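Local coordinates for protein sortase (Streptomyces avermitilis, PDB 5GO5) that probably acts as a housekeeping cysteine transpeptidase of sortase class E, a calcium-independent enzyme with a preference for non-canonical substrates, at residues Y45-P50 / G72-K77; A52-P57 / K65-G70; K78-Y83 / F95-H100. One frame throughout, in Å; residues are numbered along the deposited sequence.

Contact 1: Y45-P50 / G72-K77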
# COMPACT_ATOMS: atom_id res chain seq x y z
N TYR A 45 6.30 11.46 -10.06
CA TYR A 45 4.90 11.02 -10.40
C TYR A 45 4.01 12.20 -10.70
O TYR A 45 4.23 13.24 -10.16
CB TYR A 45 4.32 10.34 -9.21
CG TYR A 45 4.95 9.02 -8.79
CD1 TYR A 45 5.68 8.23 -9.67
CD2 TYR A 45 4.75 8.57 -7.49
CE1 TYR A 45 6.20 7.01 -9.25
CE2 TYR A 45 5.27 7.35 -7.08
CZ TYR A 45 6.00 6.60 -7.93
OH TYR A 45 6.45 5.38 -7.53
N THR A 46 2.97 12.02 -11.50
CA THR A 46 2.08 13.14 -11.92
C THR A 46 0.77 13.06 -11.15
O THR A 46 0.09 12.05 -11.22
CB THR A 46 1.81 13.09 -13.43
OG1 THR A 46 3.06 13.07 -14.11
CG2 THR A 46 0.99 14.32 -13.87
N TYR A 47 0.42 14.13 -10.44
CA TYR A 47 -0.77 14.16 -9.63
C TYR A 47 -1.98 13.67 -10.39
O TYR A 47 -2.28 14.13 -11.53
CB TYR A 47 -1.06 15.55 -8.98
CG TYR A 47 -2.29 15.53 -8.12
CD1 TYR A 47 -3.53 15.70 -8.66
CD2 TYR A 47 -2.21 15.30 -6.74
CE1 TYR A 47 -4.67 15.64 -7.89
CE2 TYR A 47 -3.36 15.23 -5.97
CZ TYR A 47 -4.58 15.38 -6.55
OH TYR A 47 -5.73 15.32 -5.82
N GLY A 48 -2.66 12.72 -9.78
CA GLY A 48 -3.90 12.19 -10.31
C GLY A 48 -3.81 11.12 -11.36
O GLY A 48 -4.85 10.63 -11.79
N LYS A 49 -2.60 10.76 -11.78
CA LYS A 49 -2.38 9.77 -12.82
C LYS A 49 -1.89 8.46 -12.24
O LYS A 49 -1.19 8.46 -11.25
CB LYS A 49 -1.37 10.26 -13.83
CG LYS A 49 -1.74 11.59 -14.49
CD LYS A 49 -3.20 11.63 -14.91
N PRO A 50 -2.27 7.35 -12.88
CA PRO A 50 -1.75 6.06 -12.41
C PRO A 50 -0.27 5.90 -12.68
O PRO A 50 0.25 6.32 -13.75
CB PRO A 50 -2.57 5.03 -13.20
CG PRO A 50 -2.99 5.76 -14.41
CD PRO A 50 -3.20 7.20 -14.02
N GLY A 72 -6.26 13.22 -3.08
CA GLY A 72 -7.46 14.06 -3.15
C GLY A 72 -8.71 13.20 -3.26
O GLY A 72 -8.71 12.05 -3.74
N THR A 73 -9.83 13.77 -2.84
CA THR A 73 -11.04 12.99 -2.76
C THR A 73 -11.37 12.38 -4.13
O THR A 73 -11.85 11.25 -4.22
CB THR A 73 -12.23 13.83 -2.22
OG1 THR A 73 -12.49 14.87 -3.14
CG2 THR A 73 -11.91 14.44 -0.89
N GLU A 74 -11.09 13.10 -5.22
CA GLU A 74 -11.38 12.61 -6.55
C GLU A 74 -10.45 11.48 -7.03
O GLU A 74 -10.84 10.70 -7.88
CB GLU A 74 -11.34 13.75 -7.57
CG GLU A 74 -9.98 14.20 -8.06
CD GLU A 74 -9.04 14.85 -7.01
OE1 GLU A 74 -9.46 15.17 -5.86
OE2 GLU A 74 -7.88 15.04 -7.35
N VAL A 75 -9.22 11.46 -6.52
CA VAL A 75 -8.30 10.36 -6.82
C VAL A 75 -8.82 9.04 -6.25
O VAL A 75 -8.82 8.02 -6.95
CB VAL A 75 -6.86 10.63 -6.29
CG1 VAL A 75 -5.96 9.44 -6.61
CG2 VAL A 75 -6.30 11.90 -6.91
N LEU A 76 -9.23 9.07 -5.00
CA LEU A 76 -9.65 7.89 -4.27
C LEU A 76 -10.94 7.29 -4.86
O LEU A 76 -11.24 6.13 -4.61
CB LEU A 76 -9.76 8.19 -2.80
CG LEU A 76 -8.44 8.66 -2.11
CD1 LEU A 76 -8.64 8.70 -0.61
CD2 LEU A 76 -7.24 7.80 -2.48
N LYS A 77 -11.70 8.06 -5.65
CA LYS A 77 -12.81 7.48 -6.40
C LYS A 77 -12.42 6.59 -7.60
O LYS A 77 -13.24 5.77 -8.05
CB LYS A 77 -13.77 8.61 -6.88
CG LYS A 77 -14.38 9.41 -5.74
CD LYS A 77 -15.32 10.52 -6.29
CE LYS A 77 -15.95 11.33 -5.17

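Contact 2: A52-P57 / K65-G70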
# COMPACT_ATOMS: atom_id res chain seq x y z
N ALA A 52 1.26 2.74 -10.99
CA ALA A 52 1.55 1.39 -10.63
C ALA A 52 0.29 0.61 -10.52
O ALA A 52 -0.83 1.16 -10.52
CB ALA A 52 2.36 1.31 -9.32
N VAL A 53 0.44 -0.72 -10.45
CA VAL A 53 -0.69 -1.58 -10.14
C VAL A 53 -0.33 -2.40 -8.90
O VAL A 53 0.82 -2.89 -8.80
CB VAL A 53 -1.02 -2.57 -11.30
CG1 VAL A 53 -2.18 -3.45 -10.95
CG2 VAL A 53 -1.26 -1.82 -12.59
N MET A 54 -1.31 -2.57 -8.02
CA MET A 54 -1.17 -3.33 -6.79
C MET A 54 -1.97 -4.62 -6.87
O MET A 54 -3.11 -4.63 -7.31
CB MET A 54 -1.61 -2.51 -5.58
CG MET A 54 -1.27 -3.13 -4.22
SD MET A 54 -1.86 -2.18 -2.79
CE MET A 54 -0.89 -0.69 -2.92
N TYR A 55 -1.36 -5.67 -6.31
CA TYR A 55 -1.98 -6.96 -6.11
C TYR A 55 -1.75 -7.39 -4.66
O TYR A 55 -0.66 -7.21 -4.13
CB TYR A 55 -1.30 -8.00 -7.02
CG TYR A 55 -1.35 -7.67 -8.50
CD1 TYR A 55 -0.42 -6.81 -9.11
CD2 TYR A 55 -2.39 -8.21 -9.34
CE1 TYR A 55 -0.50 -6.48 -10.46
CE2 TYR A 55 -2.45 -7.89 -10.66
CZ TYR A 55 -1.54 -7.02 -11.24
OH TYR A 55 -1.61 -6.70 -12.56
N ILE A 56 -2.75 -7.98 -4.02
CA ILE A 56 -2.64 -8.49 -2.66
C ILE A 56 -3.32 -9.85 -2.65
O ILE A 56 -4.53 -9.90 -2.62
CB ILE A 56 -3.27 -7.57 -1.65
CG1 ILE A 56 -2.63 -6.16 -1.72
CG2 ILE A 56 -3.11 -8.11 -0.25
CD1 ILE A 56 -3.29 -5.14 -0.83
N PRO A 57 -2.54 -10.92 -2.70
CA PRO A 57 -3.14 -12.27 -2.78
C PRO A 57 -4.22 -12.54 -1.70
O PRO A 57 -5.25 -13.15 -1.99
CB PRO A 57 -1.92 -13.15 -2.65
CG PRO A 57 -0.85 -12.42 -3.39
CD PRO A 57 -1.10 -10.96 -3.02
N LYS A 65 -5.55 -3.34 -8.48
CA LYS A 65 -5.98 -1.95 -8.41
C LYS A 65 -4.92 -1.03 -8.90
O LYS A 65 -3.71 -1.21 -8.59
CB LYS A 65 -6.33 -1.54 -6.98
CG LYS A 65 -7.36 -2.43 -6.28
CD LYS A 65 -8.73 -2.38 -6.91
CE LYS A 65 -9.55 -3.50 -6.34
NZ LYS A 65 -10.94 -3.42 -6.91
N PRO A 66 -5.32 -0.01 -9.66
CA PRO A 66 -4.38 0.99 -10.04
C PRO A 66 -4.04 1.89 -8.85
O PRO A 66 -4.91 2.14 -8.00
CB PRO A 66 -5.14 1.80 -11.11
CG PRO A 66 -6.54 1.72 -10.64
CD PRO A 66 -6.70 0.36 -10.07
N VAL A 67 -2.79 2.32 -8.78
CA VAL A 67 -2.34 3.28 -7.77
C VAL A 67 -2.04 4.58 -8.50
O VAL A 67 -1.23 4.64 -9.42
CB VAL A 67 -1.12 2.81 -7.00
CG1 VAL A 67 -0.83 3.79 -5.85
CG2 VAL A 67 -1.34 1.38 -6.49
N LEU A 68 -2.71 5.64 -8.04
CA LEU A 68 -2.62 6.94 -8.62
C LEU A 68 -1.87 7.86 -7.67
O LEU A 68 -1.91 7.66 -6.46
CB LEU A 68 -4.03 7.52 -8.86
CG LEU A 68 -4.80 6.95 -10.05
CD1 LEU A 68 -5.23 5.53 -9.76
CD2 LEU A 68 -6.03 7.79 -10.33
N GLU A 69 -1.23 8.90 -8.23
CA GLU A 69 -0.53 9.85 -7.39
C GLU A 69 -1.49 10.81 -6.72
O GLU A 69 -2.35 11.42 -7.40
CB GLU A 69 0.51 10.59 -8.23
CG GLU A 69 1.27 11.69 -7.49
CD GLU A 69 2.18 11.21 -6.36
OE1 GLU A 69 1.97 10.09 -5.82
OE2 GLU A 69 3.14 11.94 -6.02
N GLY A 70 -1.33 10.99 -5.42
CA GLY A 70 -2.20 11.89 -4.69
C GLY A 70 -3.30 11.24 -3.91
O GLY A 70 -3.64 10.09 -4.15

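Contact 3: K78-Y83 / F95-H100. With GLY (glycine), chain B.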
# COMPACT_ATOMS: atom_id res chain seq x y z
N LYS A 78 -11.20 6.73 -8.11
CA LYS A 78 -10.73 6.02 -9.28
C LYS A 78 -9.80 4.83 -8.95
O LYS A 78 -9.50 4.03 -9.82
CB LYS A 78 -9.92 6.95 -10.17
CG LYS A 78 -10.67 8.18 -10.64
CD LYS A 78 -9.72 9.01 -11.46
CE LYS A 78 -10.30 10.35 -11.82
NZ LYS A 78 -9.31 11.02 -12.67
N GLY A 79 -9.29 4.79 -7.73
CA GLY A 79 -8.33 3.74 -7.36
C GLY A 79 -7.70 4.05 -6.01
O GLY A 79 -8.22 4.79 -5.22
N LEU A 80 -6.57 3.44 -5.77
CA LEU A 80 -5.81 3.72 -4.58
C LEU A 80 -4.99 4.98 -4.81
O LEU A 80 -4.59 5.27 -5.92
CB LEU A 80 -4.87 2.57 -4.33
CG LEU A 80 -5.61 1.25 -4.22
CD1 LEU A 80 -4.63 0.14 -3.96
CD2 LEU A 80 -6.64 1.23 -3.11
N GLY A 81 -4.70 5.72 -3.74
CA GLY A 81 -3.95 6.96 -3.86
C GLY A 81 -2.67 6.95 -3.04
O GLY A 81 -2.70 6.60 -1.85
N HIS A 82 -1.57 7.33 -3.67
CA HIS A 82 -0.29 7.48 -3.02
C HIS A 82 -0.17 8.85 -2.38
O HIS A 82 -0.34 9.85 -3.05
CB HIS A 82 0.84 7.30 -4.02
CG HIS A 82 2.19 7.56 -3.47
ND1 HIS A 82 3.00 8.56 -3.97
CD2 HIS A 82 2.91 6.92 -2.52
CE1 HIS A 82 4.15 8.56 -3.32
NE2 HIS A 82 4.14 7.56 -2.46
N TYR A 83 0.13 8.88 -1.07
CA TYR A 83 0.45 10.14 -0.41
C TYR A 83 1.65 10.80 -1.08
O TYR A 83 2.75 10.25 -1.12
CB TYR A 83 0.67 9.95 1.09
CG TYR A 83 -0.58 9.63 1.86
CD1 TYR A 83 -1.01 8.31 2.05
CD2 TYR A 83 -1.31 10.65 2.45
CE1 TYR A 83 -2.15 8.02 2.78
CE2 TYR A 83 -2.46 10.39 3.13
CZ TYR A 83 -2.86 9.07 3.33
OH TYR A 83 -3.97 8.84 4.07
N PHE A 95 6.42 4.22 1.53
CA PHE A 95 5.51 4.36 0.38
C PHE A 95 4.09 4.14 0.89
O PHE A 95 3.69 3.03 1.15
CB PHE A 95 5.91 3.34 -0.69
CG PHE A 95 4.97 3.24 -1.87
CD1 PHE A 95 5.04 4.12 -2.93
CD2 PHE A 95 4.04 2.21 -1.94
CE1 PHE A 95 4.18 4.00 -4.02
CE2 PHE A 95 3.20 2.10 -3.02
CZ PHE A 95 3.27 2.99 -4.07
N ALA A 96 3.34 5.22 1.03
CA ALA A 96 2.07 5.15 1.72
C ALA A 96 0.92 5.31 0.75
O ALA A 96 0.92 6.20 -0.10
CB ALA A 96 1.99 6.21 2.78
N VAL A 97 -0.08 4.45 0.91
CA VAL A 97 -1.22 4.34 -0.02
C VAL A 97 -2.53 4.25 0.75
O VAL A 97 -2.63 3.50 1.74
CB VAL A 97 -1.08 3.11 -0.93
CG1 VAL A 97 -2.30 2.93 -1.83
CG2 VAL A 97 0.18 3.20 -1.74
N ALA A 98 -3.50 5.06 0.30
CA ALA A 98 -4.84 5.08 0.86
C ALA A 98 -5.85 4.41 -0.05
O ALA A 98 -5.75 4.53 -1.26
CB ALA A 98 -5.24 6.51 1.06
N GLY A 99 -6.86 3.80 0.54
CA GLY A 99 -8.00 3.28 -0.25
C GLY A 99 -9.26 3.20 0.57
O GLY A 99 -9.23 3.09 1.81
N HIS A 100 -10.37 3.24 -0.14
CA HIS A 100 -11.68 3.16 0.51
C HIS A 100 -12.03 1.72 0.84
O HIS A 100 -11.78 0.80 0.04
CB HIS A 100 -12.76 3.72 -0.41
CG HIS A 100 -12.75 5.20 -0.51
ND1 HIS A 100 -12.90 6.01 0.59
CD2 HIS A 100 -12.66 6.02 -1.58
CE1 HIS A 100 -12.87 7.27 0.20
NE2 HIS A 100 -12.73 7.30 -1.11
N GLY B . -15.43 4.40 2.54
CA GLY B . -14.83 3.97 3.83
C GLY B . -13.41 4.43 3.79
O GLY B . -12.44 3.68 4.08
OXT GLY B . -13.23 5.58 3.41
O HOH W 1 -10.00 3.94 -2.97

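Contact 1: Y45-P50 / G72-K77
Y47 swings its ring out from the main chain with CG opposite the backbone N (chi1 -179°), while the E74 chain bends at its second torsion, and the two side chains approach from opposite directions. Y47 OH donates to E74 OE2 at 2.7 Å. The oxygen is met on its syn side, 18° out of the carboxylate plane, and it lies at the edge of the tyrosine ring, whose plane is turned 35° from that of the carboxylate. The phenol end also packs on V75, with CG2 3.9 Å from Y47 CZ, and it comes within 3.4 Å of the CA of G72, where the absence of a side chain leaves room for the hydroxyl. In the loop carrying the ring, T46 to K49 form a type II turn closed by K49 N to T46 O at 3.0 Å, and the CA of G48 in this turn rests 4.2 Å from V75 CG2. The contact thus joins the loop before strand 50-55 to the short helix 73-76. Y47 and E74 are both exposed and touch crystal neighbours, so lattice packing may influence their pose; a single bond to a probably charged carboxylate, beside a small apolar contact with V75, suggests a surface contact of limited strength.

Contact 2: A52-P57 / K65-G70
Peptide groups are the flat groups that meet between M54 and K65: M54 N donates to K65 O at 2.8 Å and K65 N to M54 O at 3.0 Å, each donor lying in the plane of the carbonyl it addresses. A52 O is approached differently, for V67 N stands above its carbonyl plane, 38° out of it, at 2.9 Å. Between these pairs V53 faces P66 at a non-hydrogen-bonded position, so the missing N-H of the proline costs this pairing nothing; the CA of V53 instead makes a CA-H...O contact with K65 O at 3.4 Å. The result is the antiparallel hairpin of strands 50-55 and 65-69, part of the sortase beta-barrel, with a marked twist: the strand directions are 135° apart. V53 and P66 share the partly exposed face, where V53 CG1 lies 3.6 Å from K65 O. The other face carries A52, M54, V67 and the root of K65; the first three are buried. There A52 CB meets V67 CB at 4.4 Å. M54 CB lies 4.0 Å from V67 CG2, and the side chain runs extended (chi1 -170°) until a bend at its third torsion brings the methyl CE to 4.2 Å from the same V67 atom. L80, L122 and L166 also pack on M54, while the K65 side chain leads away from the hairpin and forms a cation-pi contact with W63.

Contact 3: K78-Y83 / F95-H100
H82 and F95 pack in the buried, tight part of this contact, their ring planes 22° apart, near parallel but offset, with centroids 4.8 Å from each other, so that they barely overlap. Placing CG opposite the backbone N (chi1 175°) brings H82 CD2 within 3.2 Å of A96 O. ND1 is hydrogen-bonded to E69 OE1 and NE2 to A87 O, consistent with a ring protonated on both. Replacing H82 by an alanine would probably leave the E69 carboxylate without this mate and open a gap beside the F95 ring. G81 and A98 form a hydrogen-bonded antiparallel pair, with A98 N to G81 O at 2.8 Å and G81 N to A98 O at 2.9 Å; Y83 N also donates to A96 O, and H82 sits opposite V97 at a non-hydrogen-bonded position. V97 and A98 point to opposite faces: V97 CG1 touches L80 CB at 3.6 Å, and Y83 CE1 lies 3.8 Å from A98 CB, the tyrosine presenting its edge to A96 O. Beyond A98 the strand pairing gives way: a water bridges the two segments, accepting from H100 N at 2.9 Å and reaching G79 O. H100, partly exposed, donates from ND1 to OXT of the bound glycine at 2.9 Å (N-H...O angle 165°); R101 N binds the same ligand. A hairpin opening into a pocket with the predicted catalytic histidine fits the sortase active site, where C169, chemically modified in this crystal, is predicted to carry the acyl-thioester intermediate.

Contacts 2 and 3 lie deeper, their centres about 7 Å from the centre of the chain, whereas contact 1 sits at the surface, its centre about 15 Å from it. Both inner contacts are antiparallel hairpins in one sheet, where strands 65-69 and 80-82 run side by side; besides the E69 to H82 side-chain bond, they are joined by G70 N to H82 O at 2.8 Å, a probable hydrogen bond. Contact 1 relies on side chains rather than strand pairing, yet its turn is tied to contact 2 through G48 N and E69 O. Its helix leads into strand 80-82 and packs L76 against H100, so the exposed contact borders the ligand end of contact 3.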